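Local coordinates for ankyrin repeat domain-containing protein EMB506, chloroplastic (Arabidopsis thaliana, PDB 6JD6), which takes part in the initial differentiation of the proplastid during embryo development and is required for normal cotyledon and leaf margin development, at residues T118-L121 and L127-N130; A152-K157 and I182-Q187; P214-V219 and R239-G244. All coordinates share one frame; numbering follows the deposited sequence.

Interaction 1. Residues T118-L121 and L127-N130; sequences TLAL and LMDN
Met-128 reaches across from helix 125-133 and packs on Leu-119 and Ala-120 of helix 115-121. These are the two helices of the first ankyrin repeat, and the contact joins them into a helix-turn-helix unit. The tight part lies along the methionine. Its CG sits 3.6 Å from CB of Leu-119. Farther out, SD lies against the backbone of the facing helix, 3.6 Å from CA of Ala-120. The chain is extended as far as SD and then bends at its last torsion (chi3 69°). That bend lays CE beside the methyl of Ala-120, with CE 3.9 Å from CB. The small alanine lets the sulfur come close to the helix backbone. Ala-120 and Met-128 both touch Val-160 of helix 158-166, and Met-128 also touches Leu-164. The next repeat thus closes over this end of the contact.

The other half is looser. Leu-119 and Leu-127 cross at about a right angle, and the branches of Leu-119 meet CB and CD1 of Leu-127. CD1 of Leu-119 rests 3.8 Å from CB of Leu-127. The two leucine tips are a little farther apart, with CD2 of Leu-119 3.9 Å from CD1 of Leu-127. On this side Leu-119 packs on the backbone of a chain of another protein, and Leu-127 on a basic side chain of that chain. No touching residue is exposed; solvent is met past the contact, at the partly exposed Asn-130, whose OD1 is hydrogen-bonded by NE2 of Gln-126. Asp-129 is buried and is held by His-163 of helix 158-166.

No hydrogen bond links the two segments. Their cohesion comes from dispersion and from burying apolar surface, while nearby polar groups bond outside the segments, within the same helix, on the next repeat or on the other protein.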
ATOM      1  N   THR A 118       1.116   9.575  -1.419  1.00 33.64           N
ATOM      2  CA  THR A 118       2.293   9.586  -0.553  1.00 32.91           C
ATOM      3  C   THR A 118       1.970  10.183   0.813  1.00 33.11           C
ATOM      4  O   THR A 118       2.357   9.637   1.848  1.00 31.30           O
ATOM      5  CB  THR A 118       3.461  10.360  -1.202  1.00 32.43           C
ATOM      6  OG1 THR A 118       3.875   9.687  -2.402  1.00 32.08           O
ATOM      7  CG2 THR A 118       4.639  10.452  -0.252  1.00 29.75           C
ATOM      8  N   LEU A 119       1.248  11.301   0.812  1.00 34.23           N
ATOM      9  CA  LEU A 119       0.868  11.949   2.061  1.00 34.39           C
ATOM     10  C   LEU A 119      -0.052  11.043   2.879  1.00 36.24           C
ATOM     11  O   LEU A 119       0.040  10.992   4.106  1.00 36.48           O
ATOM     12  CB  LEU A 119       0.206  13.301   1.789  1.00 33.58           C
ATOM     13  CG  LEU A 119       1.116  14.388   1.206  1.00 34.58           C
ATOM     14  CD1 LEU A 119       0.308  15.619   0.814  1.00 34.73           C
ATOM     15  CD2 LEU A 119       2.241  14.762   2.177  1.00 33.08           C
ATOM     16  N   ALA A 120      -0.934  10.322   2.194  1.00 37.00           N
ATOM     17  CA  ALA A 120      -1.805   9.358   2.859  1.00 36.00           C
ATOM     18  C   ALA A 120      -0.995   8.261   3.548  1.00 34.47           C
ATOM     19  O   ALA A 120      -1.229   7.944   4.712  1.00 36.29           O
ATOM     20  CB  ALA A 120      -2.788   8.749   1.866  1.00 32.97           C
ATOM     21  N   LEU A 121      -0.041   7.680   2.824  1.00 32.86           N
ATOM     22  CA  LEU A 121       0.753   6.587   3.372  1.00 33.58           C
ATOM     23  C   LEU A 121       1.721   7.062   4.464  1.00 36.76           C
ATOM     24  O   LEU A 121       2.156   6.270   5.303  1.00 37.67           O
ATOM     25  CB  LEU A 121       1.497   5.846   2.259  1.00 32.07           C
ATOM     26  CG  LEU A 121       0.633   5.060   1.261  1.00 32.64           C
ATOM     27  CD1 LEU A 121       1.484   4.468   0.155  1.00 30.75           C
ATOM     28  CD2 LEU A 121      -0.187   3.957   1.952  1.00 30.01           C
ATOM     29  N   LEU A 127      -1.752  18.039   5.329  1.00 40.80           N
ATOM     30  CA  LEU A 127      -1.159  18.339   4.028  1.00 39.97           C
ATOM     31  C   LEU A 127      -2.037  17.856   2.877  1.00 40.42           C
ATOM     32  O   LEU A 127      -2.087  18.486   1.820  1.00 41.41           O
ATOM     33  CB  LEU A 127       0.248  17.753   3.914  1.00 37.01           C
ATOM     34  CG  LEU A 127       1.309  18.429   4.781  1.00 37.51           C
ATOM     35  CD1 LEU A 127       2.670  17.784   4.554  1.00 35.99           C
ATOM     36  CD2 LEU A 127       1.367  19.928   4.495  1.00 38.54           C
ATOM     37  N   MET A 128      -2.728  16.738   3.085  1.00 40.22           N
ATOM     38  CA  MET A 128      -3.705  16.259   2.110  1.00 39.58           C
ATOM     39  C   MET A 128      -4.826  17.274   1.941  1.00 41.82           C
ATOM     40  O   MET A 128      -5.181  17.632   0.816  1.00 41.75           O
ATOM     41  CB  MET A 128      -4.299  14.918   2.543  1.00 37.73           C
ATOM     42  CG  MET A 128      -3.298  13.784   2.594  1.00 35.91           C
ATOM     43  SD  MET A 128      -4.057  12.222   3.074  1.00 46.54           S
ATOM     44  CE  MET A 128      -5.048  11.879   1.628  1.00 38.71           C
ATOM     45  N   ASP A 129      -5.375  17.733   3.064  1.00 43.65           N
ATOM     46  CA  ASP A 129      -6.447  18.725   3.045  1.00 47.86           C
ATOM     47  C   ASP A 129      -6.037  19.992   2.301  1.00 50.77           C
ATOM     48  O   ASP A 129      -6.827  20.548   1.541  1.00 53.33           O
ATOM     49  CB  ASP A 129      -6.914  19.069   4.466  1.00 50.16           C
ATOM     50  CG  ASP A 129      -7.749  17.960   5.094  1.00 52.46           C
ATOM     51  OD1 ASP A 129      -8.139  17.022   4.369  1.00 50.96           O
ATOM     52  OD2 ASP A 129      -8.026  18.030   6.311  1.00 55.78           O
ATOM     53  N   ASN A 130      -4.801  20.443   2.515  1.00 50.28           N
ATOM     54  CA  ASN A 130      -4.291  21.624   1.821  1.00 49.35           C
ATOM     55  C   ASN A 130      -4.286  21.446   0.304  1.00 48.43           C
ATOM     56  O   ASN A 130      -4.652  22.357  -0.439  1.00 50.94           O
ATOM     57  CB  ASN A 130      -2.887  21.988   2.311  1.00 49.37           C
ATOM     58  CG  ASN A 130      -2.866  22.402   3.769  1.00 51.96           C
ATOM     59  OD1 ASN A 130      -3.912  22.656   4.372  1.00 54.98           O
ATOM     60  ND2 ASN A 130      -1.672  22.483   4.344  1.00 50.78           N
TER

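Interaction 2. Residues A152-K157 and I182-Q187; sequences AIIGKK and IHYAVQ
The hydroxyl of Tyr-184, whose ring packs on Ile-154, is gripped from several sides. Asp-175 OD2 is hydrogen-bonded to it, Gln-146 NE2 adds a weak bond, and a basic side chain on a chain of another protein bonds to it as well. These partners hold the far end of the ring. One face of the ring is taken by Ile-154. CD1 of that isoleucine stands 3.8 Å from the ring centroid and only 7° off the normal, a CH-pi contact. CG1 follows nearer the root of the ring, 3.6 Å from CD1 of Tyr-184. The two side chains run side by side and point the same way.

Ile-153 uses its other branch. With chi1 at -68°, CG2 stands anti to the backbone N, where it meets the neighbouring helix. There CG2 lies 3.3 Å from N of Ala-185 and 3.7 Å from CB of Tyr-184. Helix 148-154 of the second repeat thus packs on helix 181-187 of the third, and then ends in a Schellman motif at Lys-156. Between the two segments the contact is apolar and CH-pi, with no hydrogen bond; the polar end of the tyrosine finds its partners outside them.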
ATOM      1  N   ALA A 152      -4.578   4.393   0.462  1.00 31.65           N
ATOM      2  CA  ALA A 152      -4.656   4.454   1.916  1.00 33.56           C
ATOM      3  C   ALA A 152      -5.131   3.123   2.488  1.00 38.54           C
ATOM      4  O   ALA A 152      -4.725   2.719   3.580  1.00 40.59           O
ATOM      5  CB  ALA A 152      -5.588   5.577   2.347  1.00 32.02           C
ATOM      6  N   ILE A 153      -6.004   2.449   1.746  1.00 37.20           N
ATOM      7  CA  ILE A 153      -6.526   1.156   2.171  1.00 35.08           C
ATOM      8  C   ILE A 153      -5.482   0.065   1.956  1.00 33.71           C
ATOM      9  O   ILE A 153      -5.259  -0.766   2.830  1.00 36.57           O
ATOM     10  CB  ILE A 153      -7.838   0.822   1.437  1.00 33.82           C
ATOM     11  CG1 ILE A 153      -8.938   1.785   1.893  1.00 34.62           C
ATOM     12  CG2 ILE A 153      -8.253  -0.605   1.704  1.00 32.63           C
ATOM     13  CD1 ILE A 153     -10.231   1.639   1.136  1.00 36.39           C
ATOM     14  N   ILE A 154      -4.835   0.089   0.796  1.00 32.41           N
ATOM     15  CA  ILE A 154      -3.738  -0.823   0.491  1.00 33.79           C
ATOM     16  C   ILE A 154      -2.624  -0.724   1.544  1.00 40.06           C
ATOM     17  O   ILE A 154      -1.950  -1.712   1.847  1.00 43.17           O
ATOM     18  CB  ILE A 154      -3.182  -0.548  -0.921  1.00 32.57           C
ATOM     19  CG1 ILE A 154      -4.221  -0.929  -1.979  1.00 32.27           C
ATOM     20  CG2 ILE A 154      -1.876  -1.302  -1.168  1.00 33.33           C
ATOM     21  CD1 ILE A 154      -3.848  -0.501  -3.386  1.00 31.33           C
ATOM     22  N   GLY A 155      -2.456   0.465   2.119  1.00 38.68           N
ATOM     23  CA  GLY A 155      -1.476   0.679   3.170  1.00 33.78           C
ATOM     24  C   GLY A 155      -2.064   0.474   4.554  1.00 34.95           C
ATOM     25  O   GLY A 155      -1.357   0.569   5.556  1.00 32.84           O
ATOM     26  N   LYS A 156      -3.363   0.183   4.607  1.00 38.66           N
ATOM     27  CA  LYS A 156      -4.068  -0.015   5.877  1.00 41.40           C
ATOM     28  C   LYS A 156      -3.853   1.160   6.843  1.00 43.22           C
ATOM     29  O   LYS A 156      -3.570   0.978   8.029  1.00 45.48           O
ATOM     30  CB  LYS A 156      -3.674  -1.355   6.516  1.00 41.95           C
ATOM     31  CG  LYS A 156      -4.656  -1.872   7.570  1.00 46.85           C
ATOM     32  CD  LYS A 156      -4.302  -3.286   8.004  1.00 51.04           C
ATOM     33  CE  LYS A 156      -5.188  -3.762   9.144  1.00 54.89           C
ATOM     34  NZ  LYS A 156      -4.968  -2.961  10.376  1.00 59.70           N
ATOM     35  N   LYS A 157      -3.983   2.369   6.312  1.00 43.48           N
ATOM     36  CA  LYS A 157      -3.870   3.592   7.097  1.00 41.57           C
ATOM     37  C   LYS A 157      -5.263   4.038   7.531  1.00 42.35           C
ATOM     38  O   LYS A 157      -5.850   4.947   6.940  1.00 43.71           O
ATOM     39  CB  LYS A 157      -3.206   4.684   6.254  1.00 43.50           C
ATOM     40  CG  LYS A 157      -1.731   4.909   6.553  1.00 48.09           C
ATOM     41  CD  LYS A 157      -0.820   3.767   6.137  1.00 47.39           C
ATOM     42  CE  LYS A 157       0.539   3.937   6.823  1.00 53.55           C
ATOM     43  NZ  LYS A 157       1.711   3.353   6.099  1.00 50.11           N
ATOM     44  N   ILE A 182     -13.435  -1.877  -1.213  1.00 33.21           N
ATOM     45  CA  ILE A 182     -13.814  -3.036  -0.406  1.00 33.44           C
ATOM     46  C   ILE A 182     -12.932  -4.267  -0.698  1.00 32.29           C
ATOM     47  O   ILE A 182     -12.619  -5.031   0.215  1.00 33.29           O
ATOM     48  CB  ILE A 182     -15.329  -3.370  -0.530  1.00 36.40           C
ATOM     49  CG1 ILE A 182     -15.719  -4.527   0.395  1.00 36.40           C
ATOM     50  CG2 ILE A 182     -15.704  -3.695  -1.959  1.00 35.51           C
ATOM     51  CD1 ILE A 182     -15.571  -4.219   1.860  1.00 37.44           C
ATOM     52  N   HIS A 183     -12.519  -4.445  -1.955  1.00 27.60           N
ATOM     53  CA  HIS A 183     -11.596  -5.528  -2.320  1.00 27.01           C
ATOM     54  C   HIS A 183     -10.295  -5.417  -1.514  1.00 28.12           C
ATOM     55  O   HIS A 183      -9.831  -6.382  -0.904  1.00 28.55           O
ATOM     56  CB  HIS A 183     -11.235  -5.465  -3.810  1.00 26.68           C
ATOM     57  CG  HIS A 183     -12.258  -6.059  -4.732  1.00 29.15           C
ATOM     58  ND1 HIS A 183     -12.912  -5.315  -5.692  1.00 31.60           N
ATOM     59  CD2 HIS A 183     -12.702  -7.331  -4.876  1.00 29.07           C
ATOM     60  CE1 HIS A 183     -13.733  -6.096  -6.370  1.00 32.32           C
ATOM     61  NE2 HIS A 183     -13.627  -7.325  -5.894  1.00 31.67           N
ATOM     62  N   TYR A 184      -9.705  -4.229  -1.522  1.00 26.49           N
ATOM     63  CA  TYR A 184      -8.422  -4.022  -0.857  1.00 27.23           C
ATOM     64  C   TYR A 184      -8.528  -4.058   0.665  1.00 26.10           C
ATOM     65  O   TYR A 184      -7.607  -4.511   1.341  1.00 29.31           O
ATOM     66  CB  TYR A 184      -7.776  -2.712  -1.321  1.00 27.84           C
ATOM     67  CG  TYR A 184      -7.329  -2.723  -2.766  1.00 28.12           C
ATOM     68  CD1 TYR A 184      -6.357  -3.609  -3.205  1.00 26.36           C
ATOM     69  CD2 TYR A 184      -7.861  -1.826  -3.684  1.00 29.46           C
ATOM     70  CE1 TYR A 184      -5.937  -3.612  -4.527  1.00 25.26           C
ATOM     71  CE2 TYR A 184      -7.452  -1.824  -5.004  1.00 28.59           C
ATOM     72  CZ  TYR A 184      -6.491  -2.719  -5.419  1.00 28.91           C
ATOM     73  OH  TYR A 184      -6.079  -2.713  -6.735  1.00 31.17           O
ATOM     74  N   ALA A 185      -9.640  -3.573   1.207  1.00 26.74           N
ATOM     75  CA  ALA A 185      -9.845  -3.596   2.653  1.00 28.53           C
ATOM     76  C   ALA A 185      -9.907  -5.038   3.142  1.00 30.31           C
ATOM     77  O   ALA A 185      -9.409  -5.373   4.218  1.00 28.64           O
ATOM     78  CB  ALA A 185     -11.120  -2.847   3.027  1.00 25.30           C
ATOM     79  N   VAL A 186     -10.523  -5.890   2.335  1.00 28.80           N
ATOM     80  CA  VAL A 186     -10.558  -7.307   2.636  1.00 28.64           C
ATOM     81  C   VAL A 186      -9.165  -7.940   2.489  1.00 29.68           C
ATOM     82  O   VAL A 186      -8.735  -8.697   3.363  1.00 30.02           O
ATOM     83  CB  VAL A 186     -11.590  -8.034   1.761  1.00 29.39           C
ATOM     84  CG1 VAL A 186     -11.440  -9.526   1.907  1.00 26.76           C
ATOM     85  CG2 VAL A 186     -13.004  -7.590   2.148  1.00 31.31           C
ATOM     86  N   GLN A 187      -8.447  -7.610   1.415  1.00 27.18           N
ATOM     87  CA  GLN A 187      -7.119  -8.198   1.203  1.00 29.47           C
ATOM     88  C   GLN A 187      -6.118  -7.899   2.323  1.00 32.14           C
ATOM     89  O   GLN A 187      -5.304  -8.761   2.670  1.00 31.66           O
ATOM     90  CB  GLN A 187      -6.500  -7.815  -0.148  1.00 28.11           C
ATOM     91  CG  GLN A 187      -5.323  -8.737  -0.496  1.00 30.95           C
ATOM     92  CD  GLN A 187      -4.463  -8.260  -1.651  1.00 35.01           C
ATOM     93  OE1 GLN A 187      -4.346  -7.063  -1.903  1.00 34.31           O
ATOM     94  NE2 GLN A 187      -3.843  -9.210  -2.355  1.00 36.22           N
TER

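Interaction 3. Residues P214-V219 and R239-G244; sequences PLHIAV and RRTKDG. With SO4 (sulfate ion), chain D.
The TPLH motif of the fourth ankyrin repeat meets the loop that leads into the fifth. His-216 is the histidine of that motif. It points from helix 214-220 into the loop 239-244, which closes in a type I turn from Thr-241 to Gly-244. The methyl CG2 of Thr-241 lies over one face of the imidazole, 3.7 Å from its centroid. The carbon is shifted toward the rim of the ring, near NE2. At the ring edge, close to its plane, CE1 comes 3.2 Å from O of Arg-239.

Two hydrogen bonds outside these segments fix the rotation of the imidazole. ND1 is bonded to N of Thr-213, at the start of the motif, and NE2 to O of Lys-245, beyond the turn. This pattern is consistent with a neutral ring that carries its proton on NE2. The histidine thereby ties its own repeat to the next one.

Thr-241 has chi1 of 65°, which turns the methyl to the imidazole and the hydroxyl into the turn. OG1 donates to OD1 of Asp-243 over 2.6 Å and is also bonded to N of Lys-245. Arg-239 bends at chi2, and its NE donates to O of Arg-240 at 3.3 Å. A sulfate, probably from the crystallisation liquor, bridges two basic side chains at the surface. NZ of Lys-242 donates to its O1, and NH2 of Arg-239 donates 3.1 Å to its O4, which lies in the guanidinium plane, with a nearly straight N-H...O angle of 166°.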
ATOM      1  N   PRO A 214     -15.172  -9.522  -3.071  1.00 33.25           N
ATOM      2  CA  PRO A 214     -14.562  -9.476  -1.735  1.00 31.59           C
ATOM      3  C   PRO A 214     -14.677 -10.795  -0.960  1.00 30.10           C
ATOM      4  O   PRO A 214     -13.760 -11.128  -0.203  1.00 29.78           O
ATOM      5  CB  PRO A 214     -15.359  -8.372  -1.031  1.00 33.01           C
ATOM      6  CG  PRO A 214     -15.757  -7.461  -2.134  1.00 35.79           C
ATOM      7  CD  PRO A 214     -16.043  -8.354  -3.314  1.00 33.61           C
ATOM      8  N   LEU A 215     -15.771 -11.529  -1.144  1.00 27.81           N
ATOM      9  CA  LEU A 215     -15.935 -12.826  -0.488  1.00 28.60           C
ATOM     10  C   LEU A 215     -14.839 -13.809  -0.902  1.00 30.53           C
ATOM     11  O   LEU A 215     -14.315 -14.543  -0.066  1.00 32.83           O
ATOM     12  CB  LEU A 215     -17.316 -13.427  -0.778  1.00 30.44           C
ATOM     13  CG  LEU A 215     -17.636 -14.717  -0.011  1.00 30.50           C
ATOM     14  CD1 LEU A 215     -17.572 -14.462   1.492  1.00 30.31           C
ATOM     15  CD2 LEU A 215     -19.004 -15.285  -0.400  1.00 30.76           C
ATOM     16  N   HIS A 216     -14.503 -13.821  -2.193  1.00 28.65           N
ATOM     17  CA  HIS A 216     -13.405 -14.644  -2.708  1.00 29.28           C
ATOM     18  C   HIS A 216     -12.083 -14.314  -2.007  1.00 30.24           C
ATOM     19  O   HIS A 216     -11.365 -15.207  -1.554  1.00 29.12           O
ATOM     20  CB  HIS A 216     -13.240 -14.460  -4.229  1.00 26.12           C
ATOM     21  CG  HIS A 216     -14.326 -15.098  -5.044  1.00 28.59           C
ATOM     22  ND1 HIS A 216     -15.279 -14.364  -5.720  1.00 31.18           N
ATOM     23  CD2 HIS A 216     -14.602 -16.398  -5.299  1.00 30.11           C
ATOM     24  CE1 HIS A 216     -16.099 -15.187  -6.351  1.00 31.65           C
ATOM     25  NE2 HIS A 216     -15.713 -16.427  -6.113  1.00 30.38           N
ATOM     26  N   ILE A 217     -11.767 -13.026  -1.924  1.00 28.94           N
ATOM     27  CA  ILE A 217     -10.532 -12.589  -1.285  1.00 29.14           C
ATOM     28  C   ILE A 217     -10.528 -12.892   0.218  1.00 31.47           C
ATOM     29  O   ILE A 217      -9.501 -13.283   0.774  1.00 32.81           O
ATOM     30  CB  ILE A 217     -10.285 -11.079  -1.503  1.00 29.26           C
ATOM     31  CG1 ILE A 217     -10.335 -10.737  -2.992  1.00 29.66           C
ATOM     32  CG2 ILE A 217      -8.943 -10.663  -0.905  1.00 25.80           C
ATOM     33  CD1 ILE A 217     -10.179  -9.251  -3.270  1.00 30.66           C
ATOM     34  N   ALA A 218     -11.674 -12.711   0.870  1.00 31.07           N
ATOM     35  CA  ALA A 218     -11.793 -12.991   2.300  1.00 30.53           C
ATOM     36  C   ALA A 218     -11.451 -14.445   2.600  1.00 31.59           C
ATOM     37  O   ALA A 218     -10.661 -14.743   3.498  1.00 31.04           O
ATOM     38  CB  ALA A 218     -13.196 -12.657   2.797  1.00 30.36           C
ATOM     39  N   VAL A 219     -12.049 -15.347   1.833  1.00 31.40           N
ATOM     40  CA  VAL A 219     -11.774 -16.771   1.960  1.00 31.28           C
ATOM     41  C   VAL A 219     -10.312 -17.107   1.616  1.00 30.87           C
ATOM     42  O   VAL A 219      -9.680 -17.925   2.282  1.00 31.17           O
ATOM     43  CB  VAL A 219     -12.747 -17.591   1.093  1.00 29.89           C
ATOM     44  CG1 VAL A 219     -12.418 -19.062   1.167  1.00 28.12           C
ATOM     45  CG2 VAL A 219     -14.186 -17.344   1.552  1.00 29.89           C
ATOM     46  N   ARG A 239     -21.693 -16.457  -6.461  1.00 40.24           N
ATOM     47  CA  ARG A 239     -20.995 -15.717  -7.506  1.00 43.00           C
ATOM     48  C   ARG A 239     -19.667 -16.400  -7.833  1.00 39.11           C
ATOM     49  O   ARG A 239     -18.838 -16.626  -6.950  1.00 37.03           O
ATOM     50  CB  ARG A 239     -20.753 -14.264  -7.080  1.00 44.81           C
ATOM     51  CG  ARG A 239     -19.937 -13.457  -8.079  1.00 47.27           C
ATOM     52  CD  ARG A 239     -20.666 -13.289  -9.405  1.00 51.64           C
ATOM     53  NE  ARG A 239     -19.747 -13.014 -10.511  1.00 53.54           N
ATOM     54  CZ  ARG A 239     -19.604 -11.829 -11.103  1.00 51.50           C
ATOM     55  NH1 ARG A 239     -20.326 -10.790 -10.706  1.00 49.78           N
ATOM     56  NH2 ARG A 239     -18.742 -11.689 -12.104  1.00 48.09           N
ATOM     57  N   ARG A 240     -19.472 -16.731  -9.103  1.00 36.69           N
ATOM     58  CA  ARG A 240     -18.257 -17.412  -9.537  1.00 35.35           C
ATOM     59  C   ARG A 240     -17.281 -16.472 -10.244  1.00 36.65           C
ATOM     60  O   ARG A 240     -17.686 -15.517 -10.906  1.00 38.93           O
ATOM     61  CB  ARG A 240     -18.612 -18.588 -10.456  1.00 34.61           C
ATOM     62  CG  ARG A 240     -19.271 -19.748  -9.726  1.00 34.63           C
ATOM     63  CD  ARG A 240     -19.988 -20.704 -10.669  1.00 37.66           C
ATOM     64  NE  ARG A 240     -21.177 -20.096 -11.263  1.00 39.38           N
ATOM     65  CZ  ARG A 240     -22.093 -20.766 -11.954  1.00 41.28           C
ATOM     66  NH1 ARG A 240     -21.967 -22.076 -12.135  1.00 38.97           N
ATOM     67  NH2 ARG A 240     -23.140 -20.128 -12.467  1.00 42.14           N
ATOM     68  N   THR A 241     -15.991 -16.755 -10.108  1.00 33.87           N
ATOM     69  CA  THR A 241     -14.977 -16.035 -10.861  1.00 36.09           C
ATOM     70  C   THR A 241     -15.138 -16.368 -12.339  1.00 42.68           C
ATOM     71  O   THR A 241     -15.958 -17.216 -12.704  1.00 43.54           O
ATOM     72  CB  THR A 241     -13.563 -16.423 -10.403  1.00 34.01           C
ATOM     73  OG1 THR A 241     -13.323 -17.802 -10.706  1.00 34.87           O
ATOM     74  CG2 THR A 241     -13.420 -16.218  -8.909  1.00 29.77           C
ATOM     75  N   LYS A 242     -14.360 -15.707 -13.193  1.00 44.21           N
ATOM     76  CA  LYS A 242     -14.478 -15.920 -14.633  1.00 47.98           C
ATOM     77  C   LYS A 242     -14.144 -17.359 -15.030  1.00 48.16           C
ATOM     78  O   LYS A 242     -14.669 -17.871 -16.016  1.00 52.48           O
ATOM     79  CB  LYS A 242     -13.612 -14.923 -15.410  1.00 49.48           C
ATOM     80  CG  LYS A 242     -14.129 -13.494 -15.355  1.00 50.50           C
ATOM     81  CD  LYS A 242     -15.445 -13.356 -16.101  1.00 55.42           C
ATOM     82  CE  LYS A 242     -16.041 -11.965 -15.928  1.00 56.82           C
ATOM     83  NZ  LYS A 242     -17.273 -11.790 -16.756  1.00 58.48           N
ATOM     84  N   ASP A 243     -13.283 -18.012 -14.256  1.00 46.17           N
ATOM     85  CA  ASP A 243     -12.987 -19.420 -14.497  1.00 48.54           C
ATOM     86  C   ASP A 243     -13.755 -20.362 -13.562  1.00 45.26           C
ATOM     87  O   ASP A 243     -13.316 -21.480 -13.297  1.00 43.44           O
ATOM     88  CB  ASP A 243     -11.480 -19.692 -14.460  1.00 52.42           C
ATOM     89  CG  ASP A 243     -10.830 -19.195 -13.195  1.00 56.26           C
ATOM     90  OD1 ASP A 243     -11.544 -18.625 -12.344  1.00 57.24           O
ATOM     91  OD2 ASP A 243      -9.598 -19.359 -13.059  1.00 59.29           O
ATOM     92  N   GLY A 244     -14.901 -19.894 -13.070  1.00 44.66           N
ATOM     93  CA  GLY A 244     -15.895 -20.762 -12.452  1.00 40.81           C
ATOM     94  C   GLY A 244     -15.713 -21.128 -10.990  1.00 38.65           C
ATOM     95  O   GLY A 244     -16.353 -22.057 -10.510  1.00 38.77           O
TER
HETATM   96  S   SO4 D 302     -19.103  -8.798 -14.786  0.79 58.44           S
HETATM   97  O1  SO4 D 302     -19.435  -9.969 -15.594  0.79 57.68           O
HETATM   98  O2  SO4 D 302     -20.290  -8.327 -14.079  0.79 62.93           O
HETATM   99  O3  SO4 D 302     -18.608  -7.737 -15.658  0.79 59.75           O
HETATM  100  O4  SO4 D 302     -18.084  -9.152 -13.802  0.79 55.11           O

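In the fold
The three contacts come in series along the chain and follow the ankyrin stack. Interaction 1 lies within the first repeat, interaction 2 joins the second and third, and interaction 3 joins the fourth to the start of the fifth. The centres of neighbouring contacts are about 17 Å apart, and those of interactions 1 and 3 about 33 Å, on opposite sides of the chain's centre. Interactions 1 and 2 touch where Lys-157 NZ bonds to Leu-121 O. Interactions 2 and 3 touch where Val-186 and His-183 pack on helix 214-220. Local contacts therefore build one continuous solenoid. A chain of another protein runs beside interactions 1 and 2 and reaches a single residue, Ile-217, at interaction 3.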